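Local coordinates for glutathione S-transferase omega-like 2 (PDB 5LKB), which acts as a glutathione-dependent thiol transferase and dehydroascorbate reductase of the omega-like family, working as a homodimer in the cytoplasm, at residues T52-A57 with D331-T336; K248-L253 with A314-I319; R289-V294 with L321-L326. All coordinates share one frame; numbering follows the deposited sequence.

Interaction 1: T52-A57 with D331-T336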
loop_
_atom_site.group_PDB
_atom_site.type_symbol
_atom_site.label_atom_id
_atom_site.label_comp_id
_atom_site.label_asym_id
_atom_site.label_seq_id
_atom_site.Cartn_x
_atom_site.Cartn_y
_atom_site.Cartn_z
ATOM N N THR A 52 22.821 2.861 14.264
ATOM C CA THR A 52 23.800 2.682 15.332
ATOM C C THR A 52 24.001 1.215 15.668
ATOM O O THR A 52 25.110 0.832 16.057
ATOM C CB THR A 52 23.425 3.509 16.566
ATOM O OG1 THR A 52 22.314 2.998 17.278
ATOM C CG2 THR A 52 23.134 4.942 16.224
ATOM N N LEU A 53 22.952 0.377 15.563
ATOM C CA LEU A 53 23.104 -1.048 15.802
ATOM C C LEU A 53 23.995 -1.679 14.743
ATOM O O LEU A 53 24.875 -2.484 15.072
ATOM C CB LEU A 53 21.766 -1.732 15.800
ATOM C CG LEU A 53 20.831 -1.425 16.920
ATOM C CD1 LEU A 53 19.504 -2.208 16.717
ATOM C CD2 LEU A 53 21.392 -1.764 18.294
ATOM N N ILE A 54 23.797 -1.328 13.477
ATOM C CA ILE A 54 24.600 -1.874 12.398
ATOM C C ILE A 54 26.073 -1.498 12.624
ATOM O O ILE A 54 26.987 -2.325 12.504
ATOM C CB ILE A 54 24.108 -1.393 11.020
ATOM C CG1 ILE A 54 22.699 -1.971 10.756
ATOM C CG2 ILE A 54 25.051 -1.823 9.923
ATOM C CD1 ILE A 54 21.919 -1.197 9.742
ATOM N N THR A 55 26.305 -0.232 12.936
ATOM C CA THR A 55 27.664 0.268 13.092
ATOM C C THR A 55 28.326 -0.344 14.320
ATOM O O THR A 55 29.497 -0.746 14.254
ATOM C CB THR A 55 27.629 1.793 13.168
ATOM O OG1 THR A 55 27.031 2.357 11.981
ATOM C CG2 THR A 55 29.048 2.367 13.210
ATOM N N ARG A 56 27.594 -0.462 15.421
ATOM C CA ARG A 56 28.086 -1.160 16.600
ATOM C C ARG A 56 28.561 -2.570 16.271
ATOM O O ARG A 56 29.609 -3.037 16.758
ATOM C CB ARG A 56 27.050 -1.116 17.733
ATOM C CG ARG A 56 27.352 -2.009 18.940
ATOM C CD ARG A 56 26.345 -1.730 19.979
ATOM N NE ARG A 56 26.297 -2.694 21.081
ATOM C CZ ARG A 56 25.497 -3.748 21.201
ATOM N NH1 ARG A 56 24.595 -4.081 20.255
ATOM N NH2 ARG A 56 25.528 -4.460 22.318
ATOM N N ALA A 57 27.793 -3.305 15.483
ATOM C CA ALA A 57 28.220 -4.650 15.113
ATOM C C ALA A 57 29.450 -4.635 14.212
ATOM O O ALA A 57 30.406 -5.398 14.454
ATOM C CB ALA A 57 27.079 -5.389 14.421
ATOM N N ASP A 331 25.857 -10.195 8.381
ATOM C CA ASP A 331 25.116 -10.461 9.606
ATOM C C ASP A 331 24.786 -9.180 10.384
ATOM O O ASP A 331 23.783 -9.146 11.113
ATOM C CB ASP A 331 25.902 -11.378 10.539
ATOM C CG ASP A 331 26.031 -12.802 10.016
ATOM O OD1 ASP A 331 25.381 -13.155 9.010
ATOM O OD2 ASP A 331 26.832 -13.519 10.659
ATOM N N ALA A 332 25.642 -8.146 10.308
ATOM C CA ALA A 332 25.375 -6.898 11.043
ATOM C C ALA A 332 24.060 -6.273 10.613
ATOM O O ALA A 332 23.452 -5.558 11.408
ATOM C CB ALA A 332 26.479 -5.874 10.815
ATOM N N PHE A 333 23.685 -6.496 9.352
ATOM C CA PHE A 333 22.425 -6.009 8.800
ATOM C C PHE A 333 21.277 -6.967 9.131
ATOM O O PHE A 333 20.310 -6.583 9.805
ATOM C CB PHE A 333 22.587 -5.782 7.302
ATOM C CG PHE A 333 23.498 -4.624 6.924
ATOM C CD1 PHE A 333 24.889 -4.771 6.940
ATOM C CD2 PHE A 333 22.996 -3.391 6.582
ATOM C CE1 PHE A 333 25.732 -3.711 6.544
ATOM C CE2 PHE A 333 23.836 -2.345 6.170
ATOM C CZ PHE A 333 25.228 -2.504 6.190
ATOM N N ARG A 334 21.415 -8.250 8.742
ATOM C CA ARG A 334 20.301 -9.181 8.931
ATOM C C ARG A 334 19.864 -9.221 10.389
ATOM O O ARG A 334 18.668 -9.175 10.697
ATOM C CB ARG A 334 20.750 -10.578 8.517
ATOM C CG ARG A 334 19.690 -11.589 8.548
ATOM C CD ARG A 334 20.360 -12.812 7.940
ATOM N NE ARG A 334 19.500 -13.965 7.827
ATOM C CZ ARG A 334 19.863 -15.080 7.172
ATOM N NH1 ARG A 334 21.073 -15.187 6.587
ATOM N NH2 ARG A 334 19.030 -16.087 7.104
ATOM N N TYR A 335 20.836 -9.375 11.303
ATOM C CA TYR A 335 20.501 -9.705 12.688
ATOM C C TYR A 335 20.247 -8.493 13.548
ATOM O O TYR A 335 19.910 -8.634 14.734
ATOM C CB TYR A 335 21.534 -10.680 13.290
ATOM C CG TYR A 335 21.519 -11.992 12.536
ATOM C CD1 TYR A 335 20.418 -12.819 12.587
ATOM C CD2 TYR A 335 22.550 -12.348 11.707
ATOM C CE1 TYR A 335 20.360 -14.043 11.860
ATOM C CE2 TYR A 335 22.499 -13.558 10.970
ATOM C CZ TYR A 335 21.388 -14.373 11.060
ATOM O OH TYR A 335 21.284 -15.566 10.362
ATOM N N THR A 336 20.242 -7.306 12.938
ATOM C CA THR A 336 19.707 -6.110 13.563
ATOM C C THR A 336 18.399 -5.649 12.966
ATOM O O THR A 336 17.853 -4.645 13.443
ATOM C CB THR A 336 20.678 -4.938 13.466
ATOM O OG1 THR A 336 21.029 -4.567 12.146
ATOM C CG2 THR A 336 22.010 -5.243 14.247
#
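The interface between the thioredoxin-like and all-helical domains of the glutathione transferase fold is bridged where Leu53, Ile54 and Ala57, on helix 47-58, meet Ala332, Phe333 and Thr336 at the short helix 331-334. Ile54 CG2 sits over the centre of one face of the Phe333 ring, 3.9 Å from its centroid and 12° off the ring normal, a CH-pi contact. The longer branch of Ile54 reaches further: its CG1, anti to the carbonyl carbon (chi1 -66°), comes within 3.4 Å of Thr336 OG1, while its CD1 still brushes the Phe333 ring. That hydroxyl is fixed by a 2.7 Å hydrogen bond from Thr336 OG1 to Ala332 O, in the carbonyl plane, and is also hydrogen-bonded to His50, so the polar atom beside Ile54 is doubly held. Ala57 CB and Ala332 CB are 3.7 Å apart, while Thr336 CG2 lies 3.8 Å from Leu53 CB. No hydrogen bond joins the two segments. The side chain of Leu53 lies about 8 Å from that of Cys46, the nucleophile. Helix 47-58 is backed by strand 38-42 and helix 174-182, and helix 285-304 closes in on Ile54 and Phe333 through Tyr291 and Ile288.

Interaction 2: K248-L253 with A314-I319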
loop_
_atom_site.group_PDB
_atom_site.type_symbol
_atom_site.label_atom_id
_atom_site.label_comp_id
_atom_site.label_asym_id
_atom_site.label_seq_id
_atom_site.Cartn_x
_atom_site.Cartn_y
_atom_site.Cartn_z
ATOM N N LYS A 248 17.566 8.666 -8.574
ATOM C CA LYS A 248 18.986 9.072 -8.548
ATOM C C LYS A 248 19.874 7.958 -7.999
ATOM O O LYS A 248 20.923 7.638 -8.593
ATOM C CB LYS A 248 19.165 10.373 -7.765
ATOM C CG LYS A 248 18.561 11.552 -8.497
ATOM C CD LYS A 248 18.818 12.879 -7.814
ATOM C CE LYS A 248 17.912 13.966 -8.373
ATOM N NZ LYS A 248 18.373 15.290 -7.769
ATOM N N VAL A 249 19.449 7.335 -6.889
ATOM C CA VAL A 249 20.197 6.224 -6.305
ATOM C C VAL A 249 20.274 5.058 -7.270
ATOM O O VAL A 249 21.318 4.426 -7.432
ATOM C CB VAL A 249 19.579 5.804 -4.960
ATOM C CG1 VAL A 249 20.303 4.538 -4.396
ATOM C CG2 VAL A 249 19.598 6.915 -3.997
ATOM N N GLU A 250 19.117 4.691 -7.869
ATOM C CA GLU A 250 19.050 3.597 -8.819
ATOM C C GLU A 250 20.025 3.783 -9.998
ATOM O O GLU A 250 20.637 2.805 -10.445
ATOM C CB GLU A 250 17.598 3.458 -9.319
ATOM C CG GLU A 250 17.349 2.367 -10.316
ATOM C CD GLU A 250 17.354 0.948 -9.726
ATOM O OE1 GLU A 250 17.419 0.779 -8.467
ATOM O OE2 GLU A 250 17.367 -0.019 -10.527
ATOM N N LYS A 251 20.109 5.017 -10.524
ATOM C CA LYS A 251 21.054 5.366 -11.599
ATOM C C LYS A 251 22.504 5.151 -11.160
ATOM O O LYS A 251 23.289 4.497 -11.866
ATOM C CB LYS A 251 20.805 6.815 -12.047
ATOM C CG LYS A 251 21.808 7.345 -13.075
ATOM C CD LYS A 251 21.804 6.559 -14.353
ATOM C CE LYS A 251 22.712 7.242 -15.437
ATOM N NZ LYS A 251 23.224 6.227 -16.426
ATOM N N ILE A 252 22.835 5.600 -9.960
ATOM C CA ILE A 252 24.181 5.417 -9.432
ATOM C C ILE A 252 24.525 3.945 -9.385
ATOM O O ILE A 252 25.600 3.511 -9.823
ATOM C CB ILE A 252 24.294 6.048 -8.042
ATOM C CG1 ILE A 252 24.377 7.574 -8.144
ATOM C CG2 ILE A 252 25.547 5.518 -7.267
ATOM C CD1 ILE A 252 24.248 8.273 -6.814
ATOM N N LEU A 253 23.617 3.140 -8.809
ATOM C CA LEU A 253 23.864 1.716 -8.686
ATOM C C LEU A 253 23.850 0.987 -10.026
ATOM O O LEU A 253 24.616 0.041 -10.216
ATOM C CB LEU A 253 22.854 1.096 -7.715
ATOM C CG LEU A 253 22.981 1.544 -6.292
ATOM C CD1 LEU A 253 21.912 0.971 -5.420
ATOM C CD2 LEU A 253 24.365 1.144 -5.717
ATOM N N ALA A 314 9.557 -4.254 -6.936
ATOM C CA ALA A 314 8.999 -4.222 -8.281
ATOM C C ALA A 314 9.612 -3.165 -9.160
ATOM O O ALA A 314 9.659 -3.359 -10.376
ATOM C CB ALA A 314 7.504 -3.929 -8.214
ATOM N N GLY A 315 10.068 -2.039 -8.584
ATOM C CA GLY A 315 10.383 -0.881 -9.388
ATOM C C GLY A 315 11.837 -0.450 -9.464
ATOM O O GLY A 315 12.199 0.410 -10.267
ATOM N N TYR A 316 12.666 -0.986 -8.587
ATOM C CA TYR A 316 14.037 -0.514 -8.424
ATOM C C TYR A 316 15.002 -1.694 -8.398
ATOM O O TYR A 316 15.514 -2.069 -7.345
ATOM C CB TYR A 316 14.188 0.350 -7.173
ATOM C CG TYR A 316 13.542 1.672 -7.365
ATOM C CD1 TYR A 316 14.161 2.681 -8.091
ATOM C CD2 TYR A 316 12.266 1.926 -6.860
ATOM C CE1 TYR A 316 13.577 3.885 -8.306
ATOM C CE2 TYR A 316 11.640 3.135 -7.109
ATOM C CZ TYR A 316 12.309 4.133 -7.824
ATOM O OH TYR A 316 11.697 5.327 -8.048
ATOM N N PRO A 317 15.303 -2.289 -9.551
ATOM C CA PRO A 317 16.090 -3.534 -9.539
ATOM C C PRO A 317 17.495 -3.407 -8.944
ATOM O O PRO A 317 17.943 -4.331 -8.257
ATOM C CB PRO A 317 16.146 -3.955 -11.020
ATOM C CG PRO A 317 15.411 -2.949 -11.761
ATOM C CD PRO A 317 14.857 -1.889 -10.890
ATOM N N PHE A 318 18.190 -2.290 -9.176
ATOM C CA PHE A 318 19.532 -2.183 -8.629
ATOM C C PHE A 318 19.520 -1.903 -7.132
ATOM O O PHE A 318 20.307 -2.499 -6.381
ATOM C CB PHE A 318 20.390 -1.217 -9.473
ATOM C CG PHE A 318 20.679 -1.797 -10.819
ATOM C CD1 PHE A 318 21.619 -2.817 -10.943
ATOM C CD2 PHE A 318 19.958 -1.409 -11.938
ATOM C CE1 PHE A 318 21.855 -3.406 -12.143
ATOM C CE2 PHE A 318 20.203 -2.012 -13.159
ATOM C CZ PHE A 318 21.163 -3.011 -13.255
ATOM N N ILE A 319 18.657 -0.992 -6.657
ATOM C CA ILE A 319 18.487 -0.867 -5.206
ATOM C C ILE A 319 18.075 -2.209 -4.594
ATOM O O ILE A 319 18.546 -2.577 -3.505
ATOM C CB ILE A 319 17.487 0.247 -4.861
ATOM C CG1 ILE A 319 17.944 1.637 -5.340
ATOM C CG2 ILE A 319 17.213 0.260 -3.377
ATOM C CD1 ILE A 319 16.913 2.754 -5.180
#
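The carboxylate of Glu250 is the flat group at the centre of this contact, gripped at both oxygens by backbone N-H groups of Phe318 and Ile319 and flanked by the rings of Tyr316 and Phe318. The site is the N-terminal turn of helix 317-329, with Tyr316 as the N-cap residue, in the all-helical domain of the glutathione transferase fold. Glu250 CB lies at the edge of the Tyr316 ring, in its plane, 3.7 Å from Tyr316 CD1. Glu250 OE2 likewise comes in at the edge of the Phe318 ring, 3.3 Å from Phe318 CD2, with the carboxylate and ring planes 45° apart.

A glutamate from the long helix 232-264 thus binds the amide groups that start another helix. Phe318 N donates to the syn lone pair of Glu250 OE2 at 2.8 Å (168° at the hydrogen). Ile319 N reaches Glu250 OE1 at 2.8 Å, nearly straight at 172°, on the syn side but tilted out of the carboxylate plane. The positive end of the helix dipole would probably favour the ionised form of the acid. Pro317 has no N-H to offer, and its CD packs against OE2 instead. The Glu250 chain bends at chi2, which turns its end onto the helix start.

Apolar groups fill the rest of the contact. Leu253 CB meets Phe318 CB, and Val249 lies nearly perpendicular to Ile319. Farther out, the Tyr316 hydroxyl is hydrogen-bonded to Asp247, three residues before Glu250 on the same helix, and Phe318 meets the ring of Tyr257. Beyond OE1, close to the carboxylate plane, Ile319 CG1 lies 3.3 Å from Glu250 OE1 and 3.9 Å from Val249 CG1.

Interaction 3: R289-V294 with L321-L326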
loop_
_atom_site.group_PDB
_atom_site.type_symbol
_atom_site.label_atom_id
_atom_site.label_comp_id
_atom_site.label_asym_id
_atom_site.label_seq_id
_atom_site.Cartn_x
_atom_site.Cartn_y
_atom_site.Cartn_z
ATOM N N ARG A 289 23.308 4.199 6.135
ATOM C CA ARG A 289 22.270 5.191 6.290
ATOM C C ARG A 289 21.160 4.966 5.273
ATOM O O ARG A 289 19.988 5.082 5.637
ATOM C CB ARG A 289 22.848 6.606 6.189
ATOM C CG ARG A 289 23.699 7.015 7.440
ATOM C CD ARG A 289 24.514 8.312 7.087
ATOM N NE ARG A 289 23.637 9.356 6.600
ATOM C CZ ARG A 289 23.535 10.589 7.025
ATOM N NH1 ARG A 289 24.303 11.044 8.019
ATOM N NH2 ARG A 289 22.676 11.410 6.417
ATOM N N LEU A 290 21.499 4.613 4.038
ATOM C CA LEU A 290 20.445 4.353 3.043
ATOM C C LEU A 290 19.696 3.086 3.411
ATOM O O LEU A 290 18.459 3.024 3.242
ATOM C CB LEU A 290 21.038 4.216 1.649
ATOM C CG LEU A 290 20.050 3.903 0.506
ATOM C CD1 LEU A 290 19.055 5.007 0.403
ATOM C CD2 LEU A 290 20.769 3.726 -0.787
ATOM N N TYR A 291 20.406 2.057 3.852
ATOM C CA TYR A 291 19.795 0.746 4.125
ATOM C C TYR A 291 18.632 0.840 5.115
ATOM O O TYR A 291 17.602 0.149 4.955
ATOM C CB TYR A 291 20.847 -0.196 4.736
ATOM C CG TYR A 291 20.317 -1.551 5.205
ATOM C CD1 TYR A 291 19.876 -1.690 6.475
ATOM C CD2 TYR A 291 20.243 -2.644 4.370
ATOM C CE1 TYR A 291 19.381 -2.868 6.957
ATOM C CE2 TYR A 291 19.751 -3.869 4.836
ATOM C CZ TYR A 291 19.353 -3.985 6.121
ATOM O OH TYR A 291 18.852 -5.174 6.613
ATOM N N THR A 292 18.778 1.593 6.186
ATOM C CA THR A 292 17.766 1.544 7.232
ATOM C C THR A 292 16.417 2.044 6.701
ATOM O O THR A 292 15.369 1.597 7.166
ATOM C CB THR A 292 18.211 2.233 8.500
ATOM O OG1 THR A 292 18.444 3.606 8.178
ATOM C CG2 THR A 292 19.504 1.598 9.091
ATOM N N THR A 293 16.436 2.930 5.706
ATOM C CA THR A 293 15.204 3.339 5.041
ATOM C C THR A 293 14.756 2.280 4.052
ATOM O O THR A 293 13.559 1.924 3.980
ATOM C CB THR A 293 15.373 4.685 4.347
ATOM O OG1 THR A 293 15.692 5.675 5.338
ATOM C CG2 THR A 293 14.091 5.093 3.622
ATOM N N VAL A 294 15.656 1.874 3.155
ATOM C CA VAL A 294 15.290 0.963 2.070
ATOM C C VAL A 294 14.735 -0.353 2.615
ATOM O O VAL A 294 13.741 -0.859 2.089
ATOM C CB VAL A 294 16.448 0.726 1.076
ATOM C CG1 VAL A 294 16.046 -0.276 -0.050
ATOM C CG2 VAL A 294 16.857 2.024 0.388
ATOM N N LEU A 321 18.739 -5.283 -5.595
ATOM C CA LEU A 321 19.886 -6.177 -5.510
ATOM C C LEU A 321 20.838 -5.754 -4.394
ATOM O O LEU A 321 21.239 -6.585 -3.560
ATOM C CB LEU A 321 20.576 -6.161 -6.854
ATOM C CG LEU A 321 21.866 -6.979 -6.915
ATOM C CD1 LEU A 321 21.607 -8.405 -6.739
ATOM C CD2 LEU A 321 22.520 -6.691 -8.282
ATOM N N TRP A 322 21.091 -4.440 -4.297
ATOM C CA TRP A 322 21.976 -3.902 -3.285
ATOM C C TRP A 322 21.460 -4.177 -1.866
ATOM O O TRP A 322 22.233 -4.549 -0.976
ATOM C CB TRP A 322 22.155 -2.414 -3.592
ATOM C CG TRP A 322 22.746 -1.583 -2.491
ATOM C CD1 TRP A 322 24.081 -1.318 -2.272
ATOM C CD2 TRP A 322 22.040 -0.897 -1.460
ATOM N NE1 TRP A 322 24.207 -0.533 -1.177
ATOM C CE2 TRP A 322 22.977 -0.250 -0.655
ATOM C CE3 TRP A 322 20.678 -0.784 -1.130
ATOM C CZ2 TRP A 322 22.612 0.518 0.451
ATOM C CZ3 TRP A 322 20.308 -0.036 -0.070
ATOM C CH2 TRP A 322 21.262 0.600 0.736
ATOM N N VAL A 323 20.149 -4.000 -1.612
ATOM C CA VAL A 323 19.672 -4.123 -0.246
ATOM C C VAL A 323 19.598 -5.595 0.146
ATOM O O VAL A 323 19.815 -5.938 1.313
ATOM C CB VAL A 323 18.328 -3.365 -0.063
ATOM C CG1 VAL A 323 17.129 -4.153 -0.645
ATOM C CG2 VAL A 323 18.031 -3.149 1.387
ATOM N N ARG A 324 19.262 -6.467 -0.814
ATOM C CA ARG A 324 19.255 -7.894 -0.541
ATOM C C ARG A 324 20.664 -8.403 -0.282
ATOM O O ARG A 324 20.848 -9.242 0.609
ATOM C CB ARG A 324 18.617 -8.679 -1.697
ATOM C CG ARG A 324 17.111 -8.515 -1.677
ATOM C CD ARG A 324 16.498 -9.289 -2.828
ATOM N NE ARG A 324 16.907 -8.780 -4.130
ATOM C CZ ARG A 324 16.765 -9.469 -5.261
ATOM N NH1 ARG A 324 16.263 -10.681 -5.229
ATOM N NH2 ARG A 324 17.158 -8.937 -6.416
ATOM N N ASN A 325 21.662 -7.882 -1.010
ATOM C CA ASN A 325 23.043 -8.291 -0.739
ATOM C C ASN A 325 23.430 -7.930 0.695
ATOM O O ASN A 325 24.019 -8.745 1.422
ATOM C CB ASN A 325 24.015 -7.634 -1.727
ATOM C CG ASN A 325 25.473 -8.035 -1.470
ATOM O OD1 ASN A 325 25.768 -9.214 -1.339
ATOM N ND2 ASN A 325 26.343 -7.066 -1.421
ATOM N N LEU A 326 23.087 -6.709 1.140
ATOM C CA LEU A 326 23.413 -6.296 2.507
ATOM C C LEU A 326 22.673 -7.146 3.524
ATOM O O LEU A 326 23.263 -7.645 4.494
ATOM C CB LEU A 326 23.154 -4.810 2.707
ATOM C CG LEU A 326 23.996 -3.872 1.869
ATOM C CD1 LEU A 326 23.572 -2.459 2.064
ATOM C CD2 LEU A 326 25.495 -4.015 2.191
#
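Trp322 drives its six-membered ring end-on into helix 285-304: CH2 lies 3.5 Å from Leu290 CD2 and also 3.5 Å from the backbone N of Tyr291, which sits at the indole edge near the ring plane. CG of Trp322 is anti to the backbone N (chi1 165°), an orientation that carries the indole across to the other helix. Next to it, Trp322 CZ3 touches Val294 CG2 at 4.0 Å. Val323 forms the second point of contact, its CG2 lying 3.7 Å from Tyr291 CD2 and 3.8 Å from Val294 CG1. Across the plane of the phenol from Val323 CG2, Leu326 CB reaches Tyr291 CD2 at 4.0 Å, the two side chains running alongside in opposite senses.

A second shell surrounds the aromatic groups and probably fixes their orientation. Leu326 CD1 covers one face of the indole of its own helix, offset toward the rim, and Trp322 NE1 is hydrogen-bonded to Asp287, one turn before Tyr291. The Tyr291 hydroxyl is hydrogen-bonded to Thr337, and its ring meets Phe333 edge-to-face. Apolar packing alone joins the two segments, whose axes approach to 10.5 Å at a crossing angle of -99°. This nearly perpendicular pair lies inside the all-helical domain, with helix 205-220 against Leu290, helix 232-264 against Leu290 and Trp322, and helix 47-58 of the thioredoxin-like domain against Tyr291.

Overall arrangement
Helix 317-329 ties the set together: its first turn takes part in interaction 2, its middle in interaction 3, and helix 331-334, which follows it, carries interaction 1 to the thioredoxin-like domain. Centres of interactions 2 and 3 lie 11 Å apart and those of 1 and 3 lie 12 Å apart, both pairs in direct touch, whereas interactions 1 and 2 are 23 Å apart and do not meet. Along the chain, 52-57 comes first and 331-336 last, enclosing the other two contacts, whose segments alternate. Interaction 3 therefore forms the middle of a continuous packed path from the long helix 232-264 to the helix that follows the catalytic cysteine.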